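Local coordinates for putative periplasmic protein (Wolinella succinogenes, PDB 3KN3) that probably serves as a periplasmic solute-binding protein, perhaps for a tungstate-type ABC transporter, and can bind glutathione, probably in the cleft between its two lobes, at residues A[7-12]-A[34-39]; A[82-87]-A[199-204]; A[109-114]-A[145-150]. All coordinates share one frame; numbering follows the deposited sequence.

Contact 1. Residues A[7-12]-A[34-39]; sequences LRMATT and VDLKWV
Met9 and Leu36 meet where two neighbouring parallel strands put their side chains on one face of a sheet, a worked example of how such a face is filled. The chain of selenomethionine Met9 leaves with CG anti to the backbone N (chi1 158°) and bends at its last torsion, which brings CE back onto the branch point of Leu36, 3.4 Å from Leu36 CG and about equally near both of its methyls. Leu7 and Leu36 run abreast off the same face, with Leu7 CD2 3.8 Å from Leu36 CD1. Further along, Met9 CG rests 3.7 Å from Trp38 CB, while the indole itself swings away from strand 7-12; its atom Trp38 CD1 stays 3.8 Å from the methyl Thr11 CG2. Trp38 NE1 is hydrogen-bonded to Asp16 OD1, and Thr11 OG1 is hydrogen-bonded to the carbonyl oxygen of Phe59. Beneath these side chains five backbone hydrogen bonds alternate between the strands in parallel fashion, from Leu7 N to Asp35 O at 2.9 Å through to Thr11 N to Val39 O at 2.8 Å. The strand segments run 34° apart. Helices 13-18 and 20-32 make the beta-alpha-beta crossover between the two strands, and Leu21 of the second lies against Met9, Thr11 and Trp38; Phe224 of helix 218-229 packs on Leu7 and Leu36, and strand 57-60 flanks strand 6-12 on its other side.

Contact 2. Residues A[82-87]-A[199-204]; sequences MYNDFV and LKNFYS
The two chain passages between the lobes of this periplasmic binding protein fold run side by side here, in roughly opposite directions, and the glutathione-site residue Asn201 stands between them. Its side chain extends from the backbone with CG anti to N (chi1 -162°), which carries the amide to the backbone carbonyl of Asn84. Asn201 ND2 donates to Asn84 O at 2.9 Å, approaching from above the carbonyl plane and bending to 144° at the hydrogen, while Asn201 OD1 accepts from His61 NE2. The amide is therefore gripped at both ends, and the Phe86 ring, turned 47° from it, brings Phe86 CE1 to 3.3 Å from Asn201 OD1. Two backbone hydrogen bonds also join the passages: Tyr83 N to Asn201 O at 2.8 Å, and Phe86 N to Leu199 O, also 2.8 Å. Toward the lobe that holds strands 78-82 and 202-208, Met82 and Phe202 form an antiparallel non-hydrogen-bonded pair, Met82 CB lying 3.3 Å from Phe202 CE1. Tyr203, likewise of the glutathione site, presents the edge of its ring, CE2, to Tyr83 O at 3.5 Å and stacks on His61. Asp85, meanwhile, is salt-bridged to Arg173. Paired interlobe crossovers beside the ligand cleft are characteristic of two-lobed periplasmic binding proteins; here 199-204 carries two of the glutathione-site residues.

Contact 3. Residues A[109-114]-A[145-150]; sequences LIEKEQ and ESWYIE
Gln114 CA and, nearer the rim, Glu111 CA lie over one face of the Trp147 indole, and the CB atoms of Glu145 and Tyr148 lie over the other, offset toward its rim. Gln114 CA sits over the five-membered ring, 4.0 Å from its centroid and 23° off the normal, a CH-pi contact, and Gln114 CG comes within 3.5 Å of Trp147 CD1. Glu111 CG approaches Trp147 CZ2 to 3.6 Å, and Ile110 CG2 reaches Trp147 CZ3 at 3.7 Å. Trp147 carries its ring between its own N and carbonyl carbon (chi1 49°), directed at helix 103-113. An alanine here is likely to open a gap beside Ile110 and Glu111 and leave Gln114 without the ring that its CA and CG now rest on. Beyond the CZ2 edge of the indole, Glu111 OE2 and Glu145 OE1 come within 3.2 Å; Lys140, salt-bridged to Glu111 and weakly paired with Glu145, probably eases the repulsion. Gln114 closes the helix in a Schellman motif, and Glu145 to Tyr148 form a type I turn leading into strand 148-150: a helix C-terminus packed on the turn before an edge strand of an alpha/beta sheet.

Contact 1 lies in one lobe, contact 3 in the other, and contact 2 between them near the middle of the molecule. Contacts 1 and 3 are on opposite sides of the chain's centre, their centres 43 Å apart; the centre of contact 2 is 21 Å from that of contact 1 and 25 Å from that of contact 3. Strand 202-208 ties contact 2 to the sheet of contact 1, whereas strand 86-90 ties it to the sheet whose edge strand, 148-150, belongs to contact 3. Along the chain both segments of contact 1 come first, and those of contact 3 fall between the two segments of contact 2. The chain thus leaves one lobe, builds much of the other and returns, consistent with a hinged, ligand-binding cleft.

Contact 1. Residues A[7-12]-A[34-39]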
loop_
_atom_site.group_PDB
_atom_site.type_symbol
_atom_site.label_atom_id
_atom_site.label_comp_id
_atom_site.label_asym_id
_atom_site.label_seq_id
_atom_site.Cartn_x
_atom_site.Cartn_y
_atom_site.Cartn_z
ATOM N N LEU A 7 -5.256 2.975 -23.060
ATOM C CA LEU A 7 -6.186 3.080 -21.957
ATOM C C LEU A 7 -5.681 4.201 -21.042
ATOM O O LEU A 7 -4.512 4.213 -20.664
ATOM C CB LEU A 7 -6.254 1.755 -21.205
ATOM C CG LEU A 7 -7.236 1.818 -20.033
ATOM C CD1 LEU A 7 -8.666 1.749 -20.527
ATOM C CD2 LEU A 7 -6.957 0.715 -19.046
ATOM N N ARG A 8 -6.553 5.149 -20.711
ATOM C CA ARG A 8 -6.123 6.331 -19.968
ATOM C C ARG A 8 -6.385 6.178 -18.494
ATOM O O ARG A 8 -7.509 5.903 -18.076
ATOM C CB ARG A 8 -6.808 7.597 -20.491
ATOM C CG ARG A 8 -6.322 8.028 -21.847
ATOM C CD ARG A 8 -7.356 8.888 -22.556
ATOM N NE ARG A 8 -6.775 9.537 -23.726
ATOM C CZ ARG A 8 -6.741 9.007 -24.945
ATOM N NH1 ARG A 8 -7.276 7.817 -25.166
ATOM N NH2 ARG A 8 -6.180 9.677 -25.946
HETATM N N MSE A 9 -5.342 6.396 -17.703
HETATM C CA MSE A 9 -5.416 6.128 -16.281
HETATM C C MSE A 9 -4.986 7.312 -15.433
HETATM O O MSE A 9 -3.977 7.957 -15.709
HETATM C CB MSE A 9 -4.540 4.930 -15.960
HETATM C CG MSE A 9 -4.085 4.840 -14.514
HETATM SE SE MSE A 9 -3.102 3.166 -14.147
HETATM C CE MSE A 9 -3.755 2.111 -15.685
ATOM N N ALA A 10 -5.760 7.585 -14.394
ATOM C CA ALA A 10 -5.349 8.540 -13.388
ATOM C C ALA A 10 -4.875 7.761 -12.172
ATOM O O ALA A 10 -5.634 6.981 -11.596
ATOM C CB ALA A 10 -6.494 9.465 -13.020
ATOM N N THR A 11 -3.619 7.958 -11.792
ATOM C CA THR A 11 -3.098 7.322 -10.600
ATOM C C THR A 11 -2.457 8.322 -9.638
ATOM O O THR A 11 -2.523 9.544 -9.817
ATOM C CB THR A 11 -2.080 6.207 -10.908
ATOM O OG1 THR A 11 -1.810 5.487 -9.703
ATOM C CG2 THR A 11 -0.762 6.793 -11.425
ATOM N N THR A 12 -1.822 7.774 -8.618
ATOM C CA THR A 12 -1.312 8.561 -7.513
ATOM C C THR A 12 0.205 8.617 -7.533
ATOM O O THR A 12 0.883 7.655 -7.896
ATOM C CB THR A 12 -1.779 7.957 -6.196
ATOM O OG1 THR A 12 -2.542 8.932 -5.483
ATOM C CG2 THR A 12 -0.597 7.486 -5.375
ATOM N N VAL A 34 -2.652 -3.257 -26.050
ATOM C CA VAL A 34 -3.063 -1.952 -25.532
ATOM C C VAL A 34 -1.960 -1.256 -24.728
ATOM O O VAL A 34 -1.323 -1.875 -23.874
ATOM C CB VAL A 34 -4.289 -2.061 -24.615
ATOM C CG1 VAL A 34 -4.560 -0.713 -23.916
ATOM C CG2 VAL A 34 -5.517 -2.567 -25.378
ATOM N N ASP A 35 -1.754 0.034 -24.997
ATOM C CA ASP A 35 -0.840 0.852 -24.203
ATOM C C ASP A 35 -1.506 1.545 -23.011
ATOM O O ASP A 35 -2.453 2.311 -23.163
ATOM C CB ASP A 35 -0.160 1.909 -25.068
ATOM C CG ASP A 35 0.927 1.337 -25.944
ATOM O OD1 ASP A 35 1.659 0.444 -25.472
ATOM O OD2 ASP A 35 1.052 1.793 -27.104
ATOM N N LEU A 36 -0.973 1.278 -21.830
ATOM C CA LEU A 36 -1.347 1.977 -20.612
ATOM C C LEU A 36 -0.722 3.375 -20.561
ATOM O O LEU A 36 0.492 3.534 -20.657
ATOM C CB LEU A 36 -0.865 1.171 -19.413
ATOM C CG LEU A 36 -1.830 1.085 -18.240
ATOM C CD1 LEU A 36 -3.173 0.594 -18.747
ATOM C CD2 LEU A 36 -1.259 0.165 -17.162
ATOM N N LYS A 37 -1.560 4.389 -20.416
ATOM C CA LYS A 37 -1.072 5.753 -20.291
ATOM C C LYS A 37 -1.604 6.325 -18.977
ATOM O O LYS A 37 -2.813 6.329 -18.729
ATOM C CB LYS A 37 -1.515 6.611 -21.488
ATOM C CG LYS A 37 -0.891 6.241 -22.841
ATOM C CD LYS A 37 0.599 6.618 -22.935
ATOM C CE LYS A 37 0.862 8.139 -22.819
ATOM N NZ LYS A 37 0.867 8.845 -24.150
ATOM N N TRP A 38 -0.714 6.787 -18.113
ATOM C CA TRP A 38 -1.190 7.270 -16.826
ATOM C C TRP A 38 -0.665 8.640 -16.428
ATOM O O TRP A 38 0.399 9.065 -16.845
ATOM C CB TRP A 38 -0.912 6.252 -15.720
ATOM C CG TRP A 38 0.545 5.951 -15.458
ATOM C CD1 TRP A 38 1.364 6.584 -14.566
ATOM C CD2 TRP A 38 1.343 4.928 -16.080
ATOM N NE1 TRP A 38 2.621 6.022 -14.596
ATOM C CE2 TRP A 38 2.635 5.007 -15.513
ATOM C CE3 TRP A 38 1.096 3.964 -17.065
ATOM C CZ2 TRP A 38 3.666 4.154 -15.893
ATOM C CZ3 TRP A 38 2.120 3.116 -17.439
ATOM C CH2 TRP A 38 3.389 3.214 -16.857
ATOM N N VAL A 39 -1.436 9.326 -15.605
ATOM C CA VAL A 39 -0.970 10.561 -15.035
ATOM C C VAL A 39 -1.013 10.397 -13.529
ATOM O O VAL A 39 -2.004 9.904 -12.986
ATOM C CB VAL A 39 -1.821 11.743 -15.478
ATOM C CG1 VAL A 39 -1.173 13.029 -15.027
ATOM C CG2 VAL A 39 -1.948 11.745 -16.987
#

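Contact 2. Residues A[82-87]-A[199-204]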
loop_
_atom_site.group_PDB
_atom_site.type_symbol
_atom_site.label_atom_id
_atom_site.label_comp_id
_atom_site.label_asym_id
_atom_site.label_seq_id
_atom_site.Cartn_x
_atom_site.Cartn_y
_atom_site.Cartn_z
HETATM N N MSE A 82 -2.660 -6.625 -5.036
HETATM C CA MSE A 82 -1.897 -6.670 -3.807
HETATM C C MSE A 82 -0.427 -6.564 -4.129
HETATM O O MSE A 82 0.052 -7.188 -5.072
HETATM C CB MSE A 82 -2.189 -7.940 -3.035
HETATM C CG MSE A 82 -1.375 -9.107 -3.495
HETATM SE SE MSE A 82 -0.854 -10.180 -1.966
HETATM C CE MSE A 82 -2.624 -10.707 -1.357
ATOM N N TYR A 83 0.295 -5.765 -3.350
ATOM C CA TYR A 83 1.669 -5.454 -3.712
ATOM C C TYR A 83 2.343 -4.663 -2.617
ATOM O O TYR A 83 1.715 -3.816 -1.970
ATOM C CB TYR A 83 1.675 -4.635 -4.999
ATOM C CG TYR A 83 3.033 -4.426 -5.617
ATOM C CD1 TYR A 83 3.706 -5.472 -6.235
ATOM C CD2 TYR A 83 3.627 -3.173 -5.627
ATOM C CE1 TYR A 83 4.950 -5.280 -6.822
ATOM C CE2 TYR A 83 4.871 -2.970 -6.209
ATOM C CZ TYR A 83 5.530 -4.026 -6.805
ATOM O OH TYR A 83 6.768 -3.820 -7.394
ATOM N N ASN A 84 3.628 -4.928 -2.418
ATOM C CA ASN A 84 4.427 -4.121 -1.508
ATOM C C ASN A 84 3.864 -4.201 -0.095
ATOM O O ASN A 84 3.506 -3.182 0.500
ATOM C CB ASN A 84 4.434 -2.669 -1.994
ATOM C CG ASN A 84 5.412 -1.790 -1.233
ATOM O OD1 ASN A 84 6.386 -2.275 -0.637
ATOM N ND2 ASN A 84 5.169 -0.474 -1.271
ATOM N N ASP A 85 3.783 -5.421 0.420
ATOM C CA ASP A 85 3.236 -5.681 1.749
ATOM C C ASP A 85 3.999 -4.950 2.842
ATOM O O ASP A 85 5.181 -4.649 2.691
ATOM C CB ASP A 85 3.272 -7.184 2.047
ATOM C CG ASP A 85 4.685 -7.758 1.991
ATOM O OD1 ASP A 85 5.459 -7.368 1.087
ATOM O OD2 ASP A 85 5.019 -8.606 2.850
ATOM N N PHE A 86 3.320 -4.679 3.951
ATOM C CA PHE A 86 3.956 -4.069 5.114
ATOM C C PHE A 86 4.664 -5.097 6.013
ATOM O O PHE A 86 4.195 -6.225 6.193
ATOM C CB PHE A 86 2.932 -3.291 5.941
ATOM C CG PHE A 86 2.241 -2.190 5.183
ATOM C CD1 PHE A 86 0.998 -2.405 4.593
ATOM C CD2 PHE A 86 2.827 -0.932 5.068
ATOM C CE1 PHE A 86 0.348 -1.384 3.905
ATOM C CE2 PHE A 86 2.189 0.087 4.373
ATOM C CZ PHE A 86 0.944 -0.140 3.790
ATOM N N VAL A 87 5.784 -4.686 6.596
ATOM C CA VAL A 87 6.519 -5.536 7.512
ATOM C C VAL A 87 6.875 -4.801 8.804
ATOM O O VAL A 87 6.886 -3.576 8.853
ATOM C CB VAL A 87 7.785 -6.102 6.852
ATOM C CG1 VAL A 87 7.398 -7.008 5.675
ATOM C CG2 VAL A 87 8.710 -4.973 6.388
ATOM N N LEU A 199 -1.199 -7.547 7.219
ATOM C CA LEU A 199 -0.077 -6.725 6.757
ATOM C C LEU A 199 -0.029 -6.562 5.230
ATOM O O LEU A 199 0.872 -5.923 4.684
ATOM C CB LEU A 199 1.247 -7.303 7.258
ATOM C CG LEU A 199 1.429 -7.152 8.781
ATOM C CD1 LEU A 199 2.716 -7.803 9.251
ATOM C CD2 LEU A 199 1.367 -5.676 9.189
ATOM N N LYS A 200 -0.998 -7.139 4.539
ATOM C CA LYS A 200 -1.000 -7.068 3.091
ATOM C C LYS A 200 -1.396 -5.683 2.586
ATOM O O LYS A 200 -2.210 -4.987 3.191
ATOM C CB LYS A 200 -1.856 -8.190 2.492
ATOM C CG LYS A 200 -1.003 -9.338 1.941
ATOM C CD LYS A 200 -1.274 -10.679 2.596
ATOM C CE LYS A 200 -2.348 -11.458 1.835
ATOM N NZ LYS A 200 -2.087 -12.938 1.753
ATOM N N ASN A 201 -0.775 -5.286 1.485
ATOM C CA ASN A 201 -0.949 -3.957 0.905
ATOM C C ASN A 201 -1.705 -4.015 -0.426
ATOM O O ASN A 201 -1.322 -4.757 -1.331
ATOM C CB ASN A 201 0.422 -3.323 0.666
ATOM C CG ASN A 201 0.350 -1.805 0.488
ATOM O OD1 ASN A 201 -0.674 -1.178 0.780
ATOM N ND2 ASN A 201 1.450 -1.208 0.032
ATOM N N PHE A 202 -2.765 -3.225 -0.555
ATOM C CA PHE A 202 -3.533 -3.227 -1.794
ATOM C C PHE A 202 -3.684 -1.859 -2.440
ATOM O O PHE A 202 -3.943 -0.856 -1.764
ATOM C CB PHE A 202 -4.926 -3.799 -1.567
ATOM C CG PHE A 202 -4.924 -5.181 -1.012
ATOM C CD1 PHE A 202 -4.958 -6.277 -1.858
ATOM C CD2 PHE A 202 -4.898 -5.388 0.354
ATOM C CE1 PHE A 202 -4.965 -7.553 -1.355
ATOM C CE2 PHE A 202 -4.899 -6.666 0.861
ATOM C CZ PHE A 202 -4.937 -7.751 0.008
ATOM N N TYR A 203 -3.549 -1.852 -3.764
ATOM C CA TYR A 203 -3.881 -0.706 -4.587
ATOM C C TYR A 203 -5.125 -1.048 -5.428
ATOM O O TYR A 203 -5.212 -2.121 -6.019
ATOM C CB TYR A 203 -2.694 -0.344 -5.473
ATOM C CG TYR A 203 -1.400 -0.072 -4.715
ATOM C CD1 TYR A 203 -0.976 1.233 -4.453
ATOM C CD2 TYR A 203 -0.600 -1.119 -4.271
ATOM C CE1 TYR A 203 0.202 1.477 -3.779
ATOM C CE2 TYR A 203 0.568 -0.887 -3.588
ATOM C CZ TYR A 203 0.968 0.409 -3.343
ATOM O OH TYR A 203 2.135 0.625 -2.655
ATOM N N SER A 204 -6.088 -0.139 -5.469
ATOM C CA SER A 204 -7.366 -0.416 -6.105
ATOM C C SER A 204 -7.508 0.221 -7.471
ATOM O O SER A 204 -7.230 1.407 -7.634
ATOM C CB SER A 204 -8.503 0.083 -5.226
ATOM O OG SER A 204 -8.523 -0.608 -4.001
#

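Contact 3. Residues A[109-114]-A[145-150]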
loop_
_atom_site.group_PDB
_atom_site.type_symbol
_atom_site.label_atom_id
_atom_site.label_comp_id
_atom_site.label_asym_id
_atom_site.label_seq_id
_atom_site.Cartn_x
_atom_site.Cartn_y
_atom_site.Cartn_z
ATOM N N LEU A 109 2.326 -8.598 22.809
ATOM C CA LEU A 109 3.581 -8.793 23.505
ATOM C C LEU A 109 4.314 -7.466 23.663
ATOM O O LEU A 109 4.876 -7.174 24.709
ATOM C CB LEU A 109 4.468 -9.781 22.742
ATOM C CG LEU A 109 5.742 -10.187 23.496
ATOM C CD1 LEU A 109 5.382 -10.690 24.892
ATOM C CD2 LEU A 109 6.540 -11.240 22.716
ATOM N N ILE A 110 4.314 -6.686 22.594
ATOM C CA ILE A 110 4.903 -5.364 22.581
ATOM C C ILE A 110 4.293 -4.511 23.686
ATOM O O ILE A 110 5.005 -3.857 24.444
ATOM C CB ILE A 110 4.700 -4.692 21.205
ATOM C CG1 ILE A 110 5.671 -5.284 20.187
ATOM C CG2 ILE A 110 4.902 -3.205 21.290
ATOM C CD1 ILE A 110 5.324 -4.967 18.743
ATOM N N GLU A 111 2.973 -4.542 23.792
ATOM C CA GLU A 111 2.306 -3.812 24.853
ATOM C C GLU A 111 2.694 -4.333 26.234
ATOM O O GLU A 111 3.117 -3.568 27.104
ATOM C CB GLU A 111 0.798 -3.880 24.678
ATOM C CG GLU A 111 0.067 -2.967 25.619
ATOM C CD GLU A 111 -1.421 -3.060 25.459
ATOM O OE1 GLU A 111 -1.913 -4.197 25.276
ATOM O OE2 GLU A 111 -2.097 -2.007 25.516
ATOM N N LYS A 112 2.542 -5.638 26.424
ATOM C CA LYS A 112 2.880 -6.286 27.689
ATOM C C LYS A 112 4.295 -5.929 28.157
ATOM O O LYS A 112 4.488 -5.454 29.275
ATOM C CB LYS A 112 2.692 -7.811 27.584
ATOM C CG LYS A 112 3.080 -8.605 28.835
ATOM C CD LYS A 112 2.329 -9.943 28.915
ATOM C CE LYS A 112 3.250 -11.156 28.764
ATOM N NZ LYS A 112 3.943 -11.533 30.029
ATOM N N GLU A 113 5.281 -6.142 27.298
ATOM C CA GLU A 113 6.660 -5.856 27.675
ATOM C C GLU A 113 7.011 -4.381 27.514
ATOM O O GLU A 113 8.101 -3.954 27.882
ATOM C CB GLU A 113 7.624 -6.741 26.884
ATOM C CG GLU A 113 7.410 -8.220 27.141
ATOM C CD GLU A 113 8.474 -9.073 26.504
ATOM O OE1 GLU A 113 9.335 -8.505 25.806
ATOM O OE2 GLU A 113 8.455 -10.305 26.697
ATOM N N GLN A 114 6.070 -3.608 26.977
ATOM C CA GLN A 114 6.279 -2.179 26.702
ATOM C C GLN A 114 7.532 -1.912 25.874
ATOM O O GLN A 114 8.389 -1.147 26.293
ATOM C CB GLN A 114 6.355 -1.378 28.011
ATOM C CG GLN A 114 5.067 -1.366 28.822
ATOM C CD GLN A 114 5.110 -0.379 29.978
ATOM O OE1 GLN A 114 4.475 0.681 29.932
ATOM N NE2 GLN A 114 5.866 -0.720 31.020
ATOM N N GLU A 145 0.261 5.415 25.520
ATOM C CA GLU A 145 1.203 4.579 26.252
ATOM C C GLU A 145 2.583 5.180 26.178
ATOM O O GLU A 145 2.949 5.770 25.164
ATOM C CB GLU A 145 1.251 3.164 25.678
ATOM C CG GLU A 145 0.477 2.149 26.478
ATOM C CD GLU A 145 -0.989 2.156 26.136
ATOM O OE1 GLU A 145 -1.610 1.072 26.158
ATOM O OE2 GLU A 145 -1.518 3.247 25.825
ATOM N N SER A 146 3.361 5.022 27.244
ATOM C CA SER A 146 4.686 5.621 27.274
ATOM C C SER A 146 5.592 5.092 26.152
ATOM O O SER A 146 6.421 5.838 25.621
ATOM C CB SER A 146 5.336 5.473 28.650
ATOM O OG SER A 146 5.429 4.121 29.059
ATOM N N TRP A 147 5.403 3.827 25.770
ATOM C CA TRP A 147 6.272 3.171 24.774
ATOM C C TRP A 147 5.869 3.445 23.315
ATOM O O TRP A 147 6.601 3.112 22.387
ATOM C CB TRP A 147 6.315 1.654 25.024
ATOM C CG TRP A 147 4.948 1.089 25.191
ATOM C CD1 TRP A 147 4.255 0.967 26.351
ATOM C CD2 TRP A 147 4.078 0.622 24.151
ATOM N NE1 TRP A 147 3.018 0.439 26.108
ATOM C CE2 TRP A 147 2.886 0.213 24.761
ATOM C CE3 TRP A 147 4.203 0.494 22.765
ATOM C CZ2 TRP A 147 1.823 -0.310 24.040
ATOM C CZ3 TRP A 147 3.144 -0.025 22.050
ATOM C CH2 TRP A 147 1.971 -0.419 22.687
ATOM N N TYR A 148 4.703 4.051 23.129
ATOM C CA TYR A 148 4.173 4.325 21.799
ATOM C C TYR A 148 4.468 5.774 21.378
ATOM O O TYR A 148 3.820 6.710 21.825
ATOM C CB TYR A 148 2.667 4.015 21.767
ATOM C CG TYR A 148 2.029 4.171 20.412
ATOM C CD1 TYR A 148 1.297 5.311 20.083
ATOM C CD2 TYR A 148 2.154 3.177 19.459
ATOM C CE1 TYR A 148 0.714 5.450 18.821
ATOM C CE2 TYR A 148 1.581 3.300 18.217
ATOM C CZ TYR A 148 0.862 4.430 17.891
ATOM O OH TYR A 148 0.304 4.510 16.628
ATOM N N ILE A 149 5.458 5.937 20.512
ATOM C CA ILE A 149 5.937 7.241 20.087
ATOM C C ILE A 149 5.453 7.591 18.658
ATOM O O ILE A 149 5.530 6.768 17.741
ATOM C CB ILE A 149 7.491 7.320 20.199
ATOM C CG1 ILE A 149 7.903 7.629 21.635
ATOM C CG2 ILE A 149 8.077 8.418 19.305
ATOM C CD1 ILE A 149 7.499 6.571 22.629
ATOM N N GLU A 150 4.939 8.810 18.494
ATOM C CA GLU A 150 4.546 9.344 17.188
ATOM C C GLU A 150 5.604 10.333 16.688
ATOM O O GLU A 150 5.781 11.406 17.254
ATOM C CB GLU A 150 3.172 10.017 17.272
ATOM C CG GLU A 150 2.278 9.451 18.381
ATOM C CD GLU A 150 0.801 9.410 18.007
ATOM O OE1 GLU A 150 -0.046 9.729 18.871
ATOM O OE2 GLU A 150 0.488 9.056 16.852
#